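Local structure of peptide methionine sulfoxide reductase msrA/msrB (Neisseria meningitidis, 3BQG) at residues R22-V27 with A63-L68. The protein reduces methionine sulfoxide back to methionine as the MsrA domain of the multidomain protein PilB, probably through a cysteine sulfenic acid intermediate. The protein carries 1 engineered substitution. Sequence-based numbering, arbitrary orientation.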
loop_
_atom_site.group_PDB
_atom_site.type_symbol
_atom_site.label_atom_id
_atom_site.label_comp_id
_atom_site.label_asym_id
_atom_site.label_seq_id
_atom_site.Cartn_x
_atom_site.Cartn_y
_atom_site.Cartn_z
ATOM N N ARG A 22 -7.170 8.965 6.285
ATOM C CA ARG A 22 -8.383 9.776 6.155
ATOM C C ARG A 22 -9.666 8.965 6.014
ATOM O O ARG A 22 -10.762 9.519 6.084
ATOM C CB ARG A 22 -8.275 10.719 4.949
ATOM C CG ARG A 22 -7.324 11.889 5.136
ATOM C CD ARG A 22 -7.334 12.827 3.928
ATOM N NE ARG A 22 -8.658 13.387 3.662
ATOM C CZ ARG A 22 -8.896 14.682 3.475
ATOM N NH1 ARG A 22 -10.130 15.105 3.237
ATOM N NH2 ARG A 22 -7.901 15.556 3.535
ATOM N N ILE A 23 -9.542 7.657 5.822
ATOM C CA ILE A 23 -10.712 6.807 5.634
ATOM C C ILE A 23 -11.325 6.263 6.924
ATOM O O ILE A 23 -10.642 5.640 7.737
ATOM C CB ILE A 23 -10.363 5.624 4.699
ATOM C CG1 ILE A 23 -9.839 6.167 3.364
ATOM C CG2 ILE A 23 -11.592 4.754 4.466
ATOM C CD1 ILE A 23 -9.317 5.101 2.427
ATOM N N ASP A 24 -12.623 6.505 7.100
ATOM C CA ASP A 24 -13.353 6.027 8.277
ATOM C C ASP A 24 -13.393 4.498 8.230
ATOM O O ASP A 24 -13.890 3.909 7.268
ATOM C CB ASP A 24 -14.779 6.602 8.277
ATOM C CG ASP A 24 -15.611 6.124 9.457
ATOM O OD1 ASP A 24 -15.134 6.209 10.607
ATOM O OD2 ASP A 24 -16.753 5.669 9.229
ATOM N N GLY A 25 -12.862 3.861 9.266
ATOM C CA GLY A 25 -12.825 2.408 9.297
ATOM C C GLY A 25 -11.381 1.954 9.406
ATOM O O GLY A 25 -11.087 0.831 9.816
ATOM N N VAL A 26 -10.471 2.836 9.015
ATOM C CA VAL A 26 -9.047 2.545 9.098
ATOM C C VAL A 26 -8.592 3.080 10.441
ATOM O O VAL A 26 -8.611 4.292 10.677
ATOM C CB VAL A 26 -8.261 3.237 7.973
ATOM C CG1 VAL A 26 -6.765 3.056 8.189
ATOM C CG2 VAL A 26 -8.673 2.649 6.629
ATOM N N VAL A 27 -8.185 2.176 11.322
ATOM C CA VAL A 27 -7.762 2.570 12.658
ATOM C C VAL A 27 -6.264 2.825 12.793
ATOM O O VAL A 27 -5.825 3.417 13.773
ATOM C CB VAL A 27 -8.226 1.523 13.692
ATOM C CG1 VAL A 27 -9.747 1.449 13.681
ATOM C CG2 VAL A 27 -7.648 0.159 13.366
ATOM N N ALA A 63 -12.951 -4.427 10.891
ATOM C CA ALA A 63 -13.598 -5.482 10.120
ATOM C C ALA A 63 -15.115 -5.338 10.055
ATOM O O ALA A 63 -15.757 -5.892 9.161
ATOM C CB ALA A 63 -13.225 -6.846 10.699
ATOM N N ASP A 64 -15.691 -4.597 10.997
ATOM C CA ASP A 64 -17.137 -4.399 11.005
ATOM C C ASP A 64 -17.583 -3.206 10.160
ATOM O O ASP A 64 -18.773 -3.018 9.925
ATOM C CB ASP A 64 -17.650 -4.247 12.442
ATOM C CG ASP A 64 -17.607 -5.551 13.211
ATOM O OD1 ASP A 64 -18.007 -6.583 12.635
ATOM O OD2 ASP A 64 -17.185 -5.549 14.387
ATOM N N LYS A 65 -16.631 -2.404 9.701
ATOM C CA LYS A 65 -16.957 -1.252 8.868
ATOM C C LYS A 65 -16.520 -1.478 7.428
ATOM O O LYS A 65 -17.263 -1.197 6.492
ATOM C CB LYS A 65 -16.264 0.016 9.374
ATOM C CG LYS A 65 -16.841 0.640 10.627
ATOM C CD LYS A 65 -16.320 2.067 10.757
ATOM C CE LYS A 65 -16.769 2.725 12.046
ATOM N NZ LYS A 65 -16.148 2.065 13.224
ATOM N N LEU A 66 -15.302 -1.985 7.263
ATOM C CA LEU A 66 -14.742 -2.215 5.936
ATOM C C LEU A 66 -14.344 -3.660 5.684
ATOM O O LEU A 66 -13.830 -4.339 6.574
ATOM C CB LEU A 66 -13.510 -1.324 5.737
ATOM C CG LEU A 66 -13.687 0.187 5.887
ATOM C CD1 LEU A 66 -12.322 0.861 5.934
ATOM C CD2 LEU A 66 -14.521 0.723 4.730
ATOM N N SER A 67 -14.590 -4.121 4.462
ATOM C CA SER A 67 -14.228 -5.473 4.056
ATOM C C SER A 67 -12.909 -5.345 3.291
ATOM O O SER A 67 -12.531 -4.240 2.890
ATOM C CB SER A 67 -15.299 -6.056 3.130
ATOM O OG SER A 67 -15.338 -5.356 1.893
ATOM N N LEU A 68 -12.214 -6.458 3.088
ATOM C CA LEU A 68 -10.956 -6.434 2.352
ATOM C C LEU A 68 -11.166 -5.827 0.965
ATOM O O LEU A 68 -10.289 -5.139 0.442
ATOM C CB LEU A 68 -10.389 -7.849 2.212
ATOM C CG LEU A 68 -9.129 -8.026 1.352
ATOM C CD1 LEU A 68 -8.034 -7.054 1.785
ATOM C CD2 LEU A 68 -8.643 -9.466 1.474
#
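Leu66 packs against the type II beta turn Ile23-Val26, mainly through CD1. Its CG is anti to its own carbonyl carbon (chi1 -58°), and the extended second torsion carries CD1 onto the turn backbone. There CD1 lies 3.7 Å from Asp24 O and 3.7 Å from Gly25 CA. The same methyl touches two side chains of the turn. Ile23 offers CG2, 4.2 Å from Leu66 CD1. Val26 turns its CB away from 63-68, but Val26 CG2 still comes within 4.1 Å of Leu66 CD1.

The turn is closed by the hydrogen bond from Val26 N to Ile23 O, 3.1 Å. Gly25 takes its third position with a positive phi of 121°. It carries no side chain, and its bare CA meets Leu66 and Lys65 directly.

Lys65 lays its aliphatic chain over the turn, with CD 3.8 Å from Gly25 CA. It crosses the Asp24 side chain at about a right angle, and the carboxylate oxygens lie against the CD and CE methylenes. The bend at the last torsion (chi4 67°) leaves Lys65 NZ 5.0 Å from Asp24 OD1, farther than CE is. This is too far for a salt bridge, though the opposite charges may still attract. A weak, long ion pair links this amine to Asp62. No hydrogen bond joins the two segments directly.

The contact lies where strand 26-34 begins and strand 54-62 ends, beside each other in the mixed sheet. The turn follows helix 14-21. Residues 63-68 lead from strand 54-62 to helix 68-78, with Ser67 at the N-cap. The two strands pair antiparallel, and Gly25 is hydrogen-bonded to Asp62 through the backbone. Leu66 also packs on Tyr61 and Ile71, while Ile23 reaches Tyr74 of helix 68-78.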